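Local coordinates for avidin-related protein 4/5 (Gallus gallus, PDB 2OF8), which probably binds biotin with high affinity as a tetrameric avidin-family beta-barrel, here holding a biotin nitroanilide, and may influence hydrolysis of an active biotin ester, at residues L14-T19 with G31-A36; M94-S99 with K109-G114. The protein carries 2 engineered substitutions. All coordinates share one frame; numbering follows the deposited sequence. Where two conformers were deposited one is given.

Contact 1. Residues L14-T19 with G31-A36. With BNI (5-(2-oxo-hexahydro-thieno[3,4-D]imidazol-6-yl)-pentanoic acid (4-nitro-phenyl)-amide), chain C.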
ATOM      1  N   LEU A  14       6.308 -13.450 -11.022  1.00  8.51           N
ATOM      2  CA  LEU A  14       6.156 -12.827 -12.337  1.00  8.95           C
ATOM      3  C   LEU A  14       7.225 -13.267 -13.338  1.00  8.72           C
ATOM      4  O   LEU A  14       7.167 -12.896 -14.507  1.00 10.17           O
ATOM      5  CB  LEU A  14       6.183 -11.299 -12.222  1.00  8.81           C
ATOM      6  CG  LEU A  14       5.137 -10.666 -11.312  1.00  9.27           C
ATOM      7  CD1 LEU A  14       5.355  -9.169 -11.213  1.00 10.29           C
ATOM      8  CD2 LEU A  14       3.724 -10.988 -11.770  1.00 10.88           C
ATOM      9  N   GLY A  15       8.198 -14.040 -12.876  1.00  8.38           N
ATOM     10  CA  GLY A  15       9.301 -14.485 -13.702  1.00  8.29           C
ATOM     11  C   GLY A  15      10.536 -13.611 -13.634  1.00  7.77           C
ATOM     12  O   GLY A  15      11.511 -13.905 -14.314  1.00  8.72           O
ATOM     13  N   SER A  16      10.518 -12.537 -12.852  1.00  7.24           N
ATOM     14  CA  SER A  16      11.699 -11.705 -12.711  1.00  7.28           C
ATOM     15  C   SER A  16      12.809 -12.462 -11.999  1.00  7.60           C
ATOM     16  O   SER A  16      12.549 -13.379 -11.227  1.00  8.49           O
ATOM     17  CB  SER A  16      11.368 -10.441 -11.937  1.00  7.11           C
ATOM     18  OG  SER A  16      10.337  -9.738 -12.596  1.00  7.48           O
ATOM     19  N   ILE A  17      14.045 -12.050 -12.254  1.00  7.66           N
ATOM     20  CA  ILE A  17      15.230 -12.649 -11.642  1.00  8.36           C
ATOM     21  C   ILE A  17      16.012 -11.581 -10.923  1.00  8.89           C
ATOM     22  O   ILE A  17      16.223 -10.499 -11.452  1.00 10.60           O
ATOM     23  CB  ILE A  17      16.154 -13.308 -12.695  1.00  9.17           C
ATOM     24  CG1 ILE A  17      15.399 -14.372 -13.468  1.00 10.85           C
ATOM     25  CG2 ILE A  17      17.409 -13.908 -12.025  1.00 10.76           C
ATOM     26  CD1 ILE A  17      16.202 -14.964 -14.596  1.00 12.39           C
ATOM     27  N   MET A  18      16.461 -11.873  -9.716  1.00  9.48           N
ATOM     28  CA  MET A  18      17.433 -10.986  -9.099  1.00 10.73           C
ATOM     29  C   MET A  18      18.573 -11.777  -8.503  1.00 10.55           C
ATOM     30  O   MET A  18      18.436 -12.927  -8.095  1.00 11.15           O
ATOM     31  CB  MET A  18      16.816 -10.044  -8.085  1.00 11.85           C
ATOM     32  CG  MET A  18      16.317 -10.719  -6.876  1.00 12.57           C
ATOM     33  SD  MET A  18      15.897  -9.512  -5.495  1.00 12.20           S
ATOM     34  CE  MET A  18      15.458 -10.712  -4.295  1.00 10.44           C
ATOM     35  N   THR A  19      19.714 -11.115  -8.478  1.00 10.47           N
ATOM     36  CA  THR A  19      20.950 -11.678  -7.984  1.00 11.69           C
ATOM     37  C   THR A  19      21.462 -10.763  -6.889  1.00 12.10           C
ATOM     38  O   THR A  19      21.655  -9.572  -7.116  1.00 13.16           O
ATOM     39  CB  THR A  19      21.981 -11.752  -9.114  1.00 12.61           C
ATOM     40  OG1 THR A  19      21.439 -12.492 -10.215  1.00 13.99           O
ATOM     41  CG2 THR A  19      23.221 -12.542  -8.692  1.00 14.00           C
ATOM     42  N   GLY A  31      23.176  -5.834  -5.728  1.00 10.53           N
ATOM     43  CA  GLY A  31      22.755  -6.869  -6.634  1.00 10.75           C
ATOM     44  C   GLY A  31      22.222  -6.287  -7.914  1.00  9.71           C
ATOM     45  O   GLY A  31      22.354  -5.100  -8.190  1.00  9.48           O
ATOM     46  N   THR A  32      21.616  -7.151  -8.712  1.00  9.43           N
ATOM     47  CA  THR A  32      20.966  -6.746  -9.943  1.00  9.32           C
ATOM     48  C   THR A  32      19.586  -7.363 -10.017  1.00  8.50           C
ATOM     49  O   THR A  32      19.293  -8.374  -9.385  1.00  9.51           O
ATOM     50  CB  THR A  32      21.774  -7.183 -11.174  1.00 10.38           C
ATOM     51  OG1 THR A  32      21.864  -8.610 -11.196  1.00 12.17           O
ATOM     52  CG2 THR A  32      23.216  -6.668 -11.120  1.00 11.90           C
ATOM     53  N   TYR A  33      18.746  -6.735 -10.822  1.00  8.24           N
ATOM     54  CA  TYR A  33      17.350  -7.114 -10.949  1.00  7.82           C
ATOM     55  C   TYR A  33      16.991  -7.062 -12.426  1.00  7.63           C
ATOM     56  O   TYR A  33      17.163  -6.028 -13.065  1.00  7.96           O
ATOM     57  CB  TYR A  33      16.462  -6.149 -10.147  1.00  7.80           C
ATOM     58  CG  TYR A  33      15.106  -6.710  -9.780  1.00  7.41           C
ATOM     59  CD1 TYR A  33      14.086  -6.806 -10.720  1.00  7.18           C
ATOM     60  CD2 TYR A  33      14.837  -7.137  -8.491  1.00  7.40           C
ATOM     61  CE1 TYR A  33      12.836  -7.323 -10.375  1.00  6.92           C
ATOM     62  CE2 TYR A  33      13.599  -7.653  -8.139  1.00  7.38           C
ATOM     63  CZ  TYR A  33      12.604  -7.752  -9.076  1.00  6.85           C
ATOM     64  OH  TYR A  33      11.389  -8.265  -8.689  1.00  7.35           O
ATOM     65  N   LEU A  34      16.494  -8.174 -12.958  1.00  7.43           N
ATOM     66  CA  LEU A  34      15.995  -8.263 -14.323  1.00  7.70           C
ATOM     67  C   LEU A  34      14.489  -8.484 -14.232  1.00  7.12           C
ATOM     68  O   LEU A  34      14.026  -9.587 -13.938  1.00  7.49           O
ATOM     69  CB  LEU A  34      16.672  -9.398 -15.092  1.00  8.22           C
ATOM     70  CG  LEU A  34      16.343  -9.421 -16.588  1.00  9.05           C
ATOM     71  CD1 LEU A  34      16.805  -8.166 -17.289  1.00 10.43           C
ATOM     72  CD2 LEU A  34      16.969 -10.650 -17.243  1.00 10.04           C
ATOM     73  N   THR A  35      13.726  -7.414 -14.407  1.00  6.96           N
ATOM     74  CA  THR A  35      12.283  -7.535 -14.352  1.00  6.94           C
ATOM     75  C   THR A  35      11.736  -8.203 -15.608  1.00  6.80           C
ATOM     76  O   THR A  35      12.202  -7.944 -16.714  1.00  7.40           O
ATOM     77  CB  THR A  35      11.596  -6.184 -14.095  1.00  6.67           C
ATOM     78  OG1 THR A  35      10.178  -6.409 -14.009  1.00  6.72           O
ATOM     79  CG2 THR A  35      11.845  -5.143 -15.209  1.00  7.36           C
ATOM     80  N   ALA A  36      10.738  -9.063 -15.423  1.00  7.03           N
ATOM     81  CA  ALA A  36      10.057  -9.698 -16.548  1.00  7.57           C
ATOM     82  C   ALA A  36       9.056  -8.757 -17.209  1.00  7.48           C
ATOM     83  O   ALA A  36       8.683  -8.983 -18.363  1.00  8.80           O
ATOM     84  CB  ALA A  36       9.354 -10.972 -16.094  1.00  8.05           C
TER
HETATM   85  C1  BNI C 502       8.517   0.242 -14.742  1.00  9.79           C
HETATM   86  C10 BNI C 502       9.907  -0.232 -14.297  1.00  8.62           C
HETATM   87  C9  BNI C 502       9.943  -1.722 -13.978  1.00  7.63           C
HETATM   88  C8  BNI C 502       9.049  -2.065 -12.795  1.00  7.30           C
HETATM   89  C7  BNI C 502       8.877  -3.562 -12.641  1.00  6.97           C
HETATM   90  C2  BNI C 502       7.941  -3.901 -11.424  1.00  6.51           C
HETATM   91  C6  BNI C 502       7.355  -4.469  -9.023  1.00  6.35           C
HETATM   92  C4  BNI C 502       7.454  -5.380 -11.373  1.00  6.41           C
HETATM   93  C5  BNI C 502       7.042  -5.674  -9.918  1.00  6.11           C
HETATM   94  C3  BNI C 502       8.636  -7.195 -10.595  1.00  5.94           C
HETATM   95  O2  BNI C 502       7.820  -0.434 -15.492  1.00 11.38           O
HETATM   96  O3  BNI C 502       9.430  -8.171 -10.557  1.00  6.61           O
HETATM   97  N1  BNI C 502       7.835  -6.833  -9.594  1.00  6.53           N
HETATM   98  N2  BNI C 502       8.480  -6.374 -11.628  1.00  6.25           N
HETATM   99  S1  BNI C 502       8.785  -3.673  -9.817  1.00  6.45           S
HETATM  100  N17 BNI C 502       8.028   1.382 -14.249  1.00 11.15           N
HETATM  101  C18 BNI C 502       6.862   2.059 -14.494  1.00 13.34           C
HETATM  102  C20 BNI C 502       6.870   3.469 -14.722  1.00 15.29           C
HETATM  103  C21 BNI C 502       5.631   4.159 -14.969  1.00 18.47           C
HETATM  104  C22 BNI C 502       4.375   3.418 -15.001  1.00 19.93           C
HETATM  105  C23 BNI C 502       4.368   2.004 -14.777  1.00 17.79           C
HETATM  106  C24 BNI C 502       5.593   1.320 -14.529  1.00 15.53           C
HETATM  107  N25 BNI C 502       3.088   4.168 -15.273  1.00 23.57           N
HETATM  108  O26 BNI C 502       3.084   5.351 -15.453  1.00 26.31           O
HETATM  109  O27 BNI C 502       2.035   3.601 -15.310  1.00 26.22           O
HETATM  110  O   HOH W   1      19.881 -10.646 -11.724  1.00 15.43           O

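Contact 2. Residues M94-S99 with K109-G114. With BNI (5-(2-oxo-hexahydro-thieno[3,4-D]imidazol-6-yl)-pentanoic acid (4-nitro-phenyl)-amide), chain C.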
ATOM      1  N   MET A  94       6.507  -7.174  -0.316  0.50  6.13           N
ATOM      2  CA  MET A  94       5.629  -6.208  -0.926  0.50  6.20           C
ATOM      3  C   MET A  94       6.461  -5.058  -1.415  0.50  5.68           C
ATOM      4  O   MET A  94       7.572  -4.817  -0.937  0.50  6.30           O
ATOM      5  CB  MET A  94       4.574  -5.760   0.063  0.50  6.64           C
ATOM      6  CG  MET A  94       3.694  -6.922   0.472  0.50  7.71           C
ATOM      7  SD  MET A  94       2.172  -6.438   1.201  0.50  9.38           S
ATOM      8  CE  MET A  94       1.313  -5.819  -0.212  0.50  9.92           C
ATOM      9  N   TRP A  95       5.911  -4.350  -2.385  1.00  5.45           N
ATOM     10  CA  TRP A  95       6.667  -3.317  -3.071  1.00  5.37           C
ATOM     11  C   TRP A  95       5.841  -2.083  -3.333  1.00  5.25           C
ATOM     12  O   TRP A  95       4.612  -2.127  -3.402  1.00  5.47           O
ATOM     13  CB  TRP A  95       7.295  -3.847  -4.370  1.00  5.48           C
ATOM     14  CG  TRP A  95       6.354  -4.497  -5.347  1.00  5.68           C
ATOM     15  CD1 TRP A  95       6.193  -5.828  -5.552  1.00  6.48           C
ATOM     16  CD2 TRP A  95       5.478  -3.845  -6.278  1.00  5.94           C
ATOM     17  NE1 TRP A  95       5.275  -6.054  -6.549  1.00  6.68           N
ATOM     18  CE2 TRP A  95       4.828  -4.851  -7.019  1.00  6.23           C
ATOM     19  CE3 TRP A  95       5.216  -2.510  -6.601  1.00  5.77           C
ATOM     20  CZ2 TRP A  95       3.910  -4.563  -8.029  1.00  6.99           C
ATOM     21  CZ3 TRP A  95       4.303  -2.228  -7.599  1.00  6.69           C
ATOM     22  CH2 TRP A  95       3.655  -3.250  -8.295  1.00  7.08           C
ATOM     23  N   LEU A  96       6.564  -0.973  -3.474  1.00  5.41           N
ATOM     24  CA  LEU A  96       6.023   0.292  -3.969  1.00  5.55           C
ATOM     25  C   LEU A  96       6.839   0.714  -5.185  1.00  5.77           C
ATOM     26  O   LEU A  96       8.073   0.738  -5.136  1.00  6.07           O
ATOM     27  CB  LEU A  96       6.125   1.406  -2.924  1.00  6.04           C
ATOM     28  CG  LEU A  96       5.326   1.205  -1.642  1.00  6.45           C
ATOM     29  CD1 LEU A  96       5.696   2.277  -0.632  1.00  6.87           C
ATOM     30  CD2 LEU A  96       3.832   1.209  -1.889  1.00  7.13           C
ATOM     31  N   LEU A  97       6.152   1.030  -6.277  1.00  6.29           N
ATOM     32  CA  LEU A  97       6.757   1.493  -7.513  1.00  6.67           C
ATOM     33  C   LEU A  97       6.378   2.962  -7.688  1.00  6.65           C
ATOM     34  O   LEU A  97       5.195   3.296  -7.856  1.00  7.10           O
ATOM     35  CB  LEU A  97       6.284   0.644  -8.695  1.00  7.07           C
ATOM     36  CG  LEU A  97       6.595   1.102 -10.127  1.00  8.99           C
ATOM     37  CD1 LEU A  97       8.033   1.405 -10.460  1.00 10.49           C
ATOM     38  CD2 LEU A  97       6.092   0.050 -11.104  1.00 10.94           C
ATOM     39  N   ARG A  98       7.390   3.829  -7.617  1.00  6.75           N
ATOM     40  CA  ARG A  98       7.229   5.259  -7.778  1.00  6.95           C
ATOM     41  C   ARG A  98       7.540   5.666  -9.205  1.00  7.13           C
ATOM     42  O   ARG A  98       8.665   5.513  -9.674  1.00  7.52           O
ATOM     43  CB  ARG A  98       8.175   6.003  -6.841  1.00  7.14           C
ATOM     44  CG  ARG A  98       8.152   7.505  -7.038  1.00  7.34           C
ATOM     45  CD  ARG A  98       6.877   8.136  -6.593  1.00  7.95           C
ATOM     46  NE  ARG A  98       6.686   9.477  -7.131  1.00  8.05           N
ATOM     47  CZ  ARG A  98       5.974  10.423  -6.525  1.00  8.14           C
ATOM     48  NH1 ARG A  98       5.480  10.239  -5.311  1.00  8.32           N
ATOM     49  NH2 ARG A  98       5.764  11.568  -7.146  1.00  8.67           N
ATOM     50  N   SER A  99       6.534   6.203  -9.886  0.50  7.64           N
ATOM     51  CA  SER A  99       6.721   6.813 -11.190  0.50  8.67           C
ATOM     52  C   SER A  99       7.113   8.274 -11.050  0.50  8.54           C
ATOM     53  O   SER A  99       6.839   8.920 -10.041  0.50  9.11           O
ATOM     54  CB  SER A  99       5.441   6.717 -12.012  0.50  9.90           C
ATOM     55  OG  SER A  99       5.129   5.368 -12.300  0.50 12.38           O
ATOM     56  N   LYS A 109      -1.051  10.190  -8.099  1.00  8.54           N
ATOM     57  CA  LYS A 109      -1.196   9.001  -8.937  1.00  8.59           C
ATOM     58  C   LYS A 109       0.124   8.271  -9.185  1.00  8.47           C
ATOM     59  O   LYS A 109       0.163   7.343  -9.978  1.00  8.83           O
ATOM     60  CB  LYS A 109      -1.857   9.349 -10.281  1.00  9.07           C
ATOM     61  CG  LYS A 109      -1.019  10.203 -11.219  1.00 10.22           C
ATOM     62  CD  LYS A 109      -1.750  10.477 -12.523  1.00 12.52           C
ATOM     63  CE  LYS A 109      -0.899  11.278 -13.482  1.00 14.24           C
ATOM     64  NZ  LYS A 109      -1.632  11.553 -14.745  1.00 15.85           N
ATOM     65  N   ALA A 110       1.191   8.675  -8.498  1.00  7.79           N
ATOM     66  CA  ALA A 110       2.536   8.225  -8.836  1.00  7.79           C
ATOM     67  C   ALA A 110       3.036   6.977  -8.116  1.00  7.58           C
ATOM     68  O   ALA A 110       4.174   6.587  -8.346  1.00  8.92           O
ATOM     69  CB  ALA A 110       3.523   9.354  -8.595  1.00  8.23           C
ATOM     70  N   THR A 111       2.244   6.366  -7.235  1.00  7.08           N
ATOM     71  CA  THR A 111       2.734   5.228  -6.464  1.00  7.07           C
ATOM     72  C   THR A 111       1.843   4.012  -6.626  1.00  6.61           C
ATOM     73  O   THR A 111       0.675   4.023  -6.251  1.00  7.51           O
ATOM     74  CB  THR A 111       2.868   5.565  -4.980  1.00  7.35           C
ATOM     75  OG1 THR A 111       3.677   6.742  -4.821  1.00  8.53           O
ATOM     76  CG2 THR A 111       3.621   4.448  -4.248  1.00  7.91           C
ATOM     77  N   ARG A 112       2.419   2.944  -7.167  1.00  6.70           N
ATOM     78  CA  ARG A 112       1.769   1.644  -7.289  1.00  6.96           C
ATOM     79  C   ARG A 112       2.259   0.726  -6.168  1.00  6.44           C
ATOM     80  O   ARG A 112       3.371   0.897  -5.655  1.00  6.56           O
ATOM     81  CB  ARG A 112       2.077   1.023  -8.648  1.00  7.17           C
ATOM     82  CG  ARG A 112       1.297   1.639  -9.782  1.00  8.94           C
ATOM     83  CD  ARG A 112       1.797   1.234 -11.148  1.00 10.89           C
ATOM     84  NE  ARG A 112       0.905   1.727 -12.201  1.00 12.68           N
ATOM     85  CZ  ARG A 112       0.826   2.998 -12.621  1.00 13.83           C
ATOM     86  NH1 ARG A 112       1.622   3.949 -12.142  1.00 15.06           N
ATOM     87  NH2 ARG A 112      -0.060   3.317 -13.562  1.00 16.24           N
ATOM     88  N   VAL A 113       1.420  -0.244  -5.808  1.00  5.99           N
ATOM     89  CA  VAL A 113       1.734  -1.212  -4.775  1.00  6.06           C
ATOM     90  C   VAL A 113       1.459  -2.615  -5.303  1.00  5.69           C
ATOM     91  O   VAL A 113       0.580  -2.826  -6.138  1.00  6.48           O
ATOM     92  CB  VAL A 113       0.925  -0.907  -3.478  1.00  6.22           C
ATOM     93  CG1 VAL A 113      -0.578  -1.036  -3.691  1.00  6.99           C
ATOM     94  CG2 VAL A 113       1.385  -1.773  -2.312  1.00  6.77           C
ATOM     95  N   GLY A 114       2.201  -3.576  -4.781  1.00  5.71           N
ATOM     96  CA  GLY A 114       1.979  -4.966  -5.124  1.00  6.05           C
ATOM     97  C   GLY A 114       2.785  -5.891  -4.243  1.00  5.85           C
ATOM     98  O   GLY A 114       3.392  -5.474  -3.262  1.00  5.96           O
TER
HETATM   99  C1  BNI C 502       8.517   0.242 -14.742  1.00  9.79           C
HETATM  100  C10 BNI C 502       9.907  -0.232 -14.297  1.00  8.62           C
HETATM  101  C9  BNI C 502       9.943  -1.722 -13.978  1.00  7.63           C
HETATM  102  C8  BNI C 502       9.049  -2.065 -12.795  1.00  7.30           C
HETATM  103  C7  BNI C 502       8.877  -3.562 -12.641  1.00  6.97           C
HETATM  104  C2  BNI C 502       7.941  -3.901 -11.424  1.00  6.51           C
HETATM  105  C6  BNI C 502       7.355  -4.469  -9.023  1.00  6.35           C
HETATM  106  C4  BNI C 502       7.454  -5.380 -11.373  1.00  6.41           C
HETATM  107  C5  BNI C 502       7.042  -5.674  -9.918  1.00  6.11           C
HETATM  108  C3  BNI C 502       8.636  -7.195 -10.595  1.00  5.94           C
HETATM  109  O2  BNI C 502       7.820  -0.434 -15.492  1.00 11.38           O
HETATM  110  O3  BNI C 502       9.430  -8.171 -10.557  1.00  6.61           O
HETATM  111  N1  BNI C 502       7.835  -6.833  -9.594  1.00  6.53           N
HETATM  112  N2  BNI C 502       8.480  -6.374 -11.628  1.00  6.25           N
HETATM  113  S1  BNI C 502       8.785  -3.673  -9.817  1.00  6.45           S
HETATM  114  N17 BNI C 502       8.028   1.382 -14.249  1.00 11.15           N
HETATM  115  C18 BNI C 502       6.862   2.059 -14.494  1.00 13.34           C
HETATM  116  C20 BNI C 502       6.870   3.469 -14.722  1.00 15.29           C
HETATM  117  C21 BNI C 502       5.631   4.159 -14.969  1.00 18.47           C
HETATM  118  C22 BNI C 502       4.375   3.418 -15.001  1.00 19.93           C
HETATM  119  C23 BNI C 502       4.368   2.004 -14.777  1.00 17.79           C
HETATM  120  C24 BNI C 502       5.593   1.320 -14.529  1.00 15.53           C
HETATM  121  N25 BNI C 502       3.088   4.168 -15.273  1.00 23.57           N
HETATM  122  O26 BNI C 502       3.084   5.351 -15.453  1.00 26.31           O
HETATM  123  O27 BNI C 502       2.035   3.601 -15.310  1.00 26.22           O
HETATM  124  O   HOH W   2       3.844   3.979 -10.358  1.00 12.22           O
HETATM  125  O   HOH W   3       5.723   7.948  -3.427  1.00 10.02           O

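Contact 1. Residues L14-T19 with G31-A36
Met18 and Tyr33 face each other across a non-hydrogen-bonded pair of the beta hairpin formed by strands 17-20 and 28-34 in the avidin barrel. The two side chains share the face of the sheet that looks into the barrel, and Met18 CB lies 3.5 Å from Tyr33 CD2. With CG of Met18 lodged between its backbone N and carbonyl carbon (chi1 68°) and the chain extended beyond, the sulfur comes obliquely to the ring: SD is 5.0 Å from the Tyr33 ring centroid, a Met-aromatic contact. A flexible thioether suits a core that Phe118 and Phe64 also help to fill.

On the other face of the sheet, Thr19 and Thr32 lie side by side and point the same way. Their hydroxyls share one water, bound 2.8 Å from Thr19 OG1 and 2.9 Å from Thr32 OG1, while Lys9 also bonds to Thr19. Two pairs of backbone bonds, Ile17 with Leu34 and Thr19 with Thr32, set the antiparallel register.

Toward the end of the hairpin, polar side chains turn to the bound biotin amide. Ser16 places OG beside its own backbone N (chi1 -58°), where it accepts a nearly straight bond from Ala36 N and donates its proton to ureido oxygen O3 of the ligand. The backbone bond thus positions the small hydroxyl for its task. Tyr33 OH donates to ligand O3 at 2.7 Å. Asn12 ND2 is also bonded to the ligand, probably at this oxygen as in avidin, which would make three donors and favour polarisation of the urea. Thr35 OG1, which is also bonded to Val37, serves the ring nitrogen instead: ligand N2 donates to Thr35 OG1 at 2.9 Å and 173°.

Contact 2. Residues M94-S99 with K109-G114
The indole of Trp95 is sandwiched between the neighbouring strand and the ligand. Over one face lies Gly114, whose CA stands 3.7 Å from the centroid of the six-membered ring in a CH-pi contact; over the opposite face lies C6 of the bicyclic biotin head, 3.2 Å from Trp95 CE2. Leu97 N is at the indole edge. CG of Trp95 lies between its backbone N and carbonyl carbon (chi1 54°), which brings the indole over Gly114; glycine suits this position because a CB would clash with the ring. The guanidinium of Arg98 has Ala110 CB centred over one face, 3.4 Å from Arg98 CZ, and a water at its edge that bridges NH1 to Thr111 OG1. The small methyl can sit close over the planar cation, while Arg98 NE bonds to Ser99 O and Asp107 forms a salt bridge with its NH2.

These groups hang from antiparallel strands of the avidin barrel, 89-98 and 111-120. Trp95 pairs with Gly114 and Leu97 with Arg112 through backbone bonds, and Ser99 N reaches Ala110 O at 2.8 Å. On the face shared by Leu96 and Val113, the branched side chains cross, Leu96 CD2 meeting Val113 CG2 at 3.9 Å; Val113 also packs on Val113 of the second subunit.

Arg112 stretches toward the nitrophenyl end of the ligand. Nitro oxygen O27, 2.7 Å from Arg112 NH2, lies over the guanidinium face and not in the plane where the N-H groups point, a charge-to-dipole contact. A second water joins Arg112 NH1 to Leu97 O and, in the conformer given, Ser99 OG; NE bonds to Lys109 O of the second subunit. This side of the pocket meets biotin's head with an aromatic surface and the nitro group with a cation, whose charge probably complements the nitro oxygen.

How the contacts relate
From the N terminus, contact 1 comes first: strand 17-20 runs out, the chain turns, and strand 28-34 returns beside it, closing a loop with 11 residues between the two segments. The chain then passes through three further strands before contact 2, where 94-99 and 109-114 pair around a nine-residue connection without helix or strand. The two loops are in series, neither nested nor crossed. Contact 1 joins the second and third strands of the barrel, contact 2 the seventh and eighth. Their centres are about 17 Å apart and their nearest atoms about 6 Å, without touching, yet both reach one ligand, contact 1 at its ureido group and contact 2 along its length.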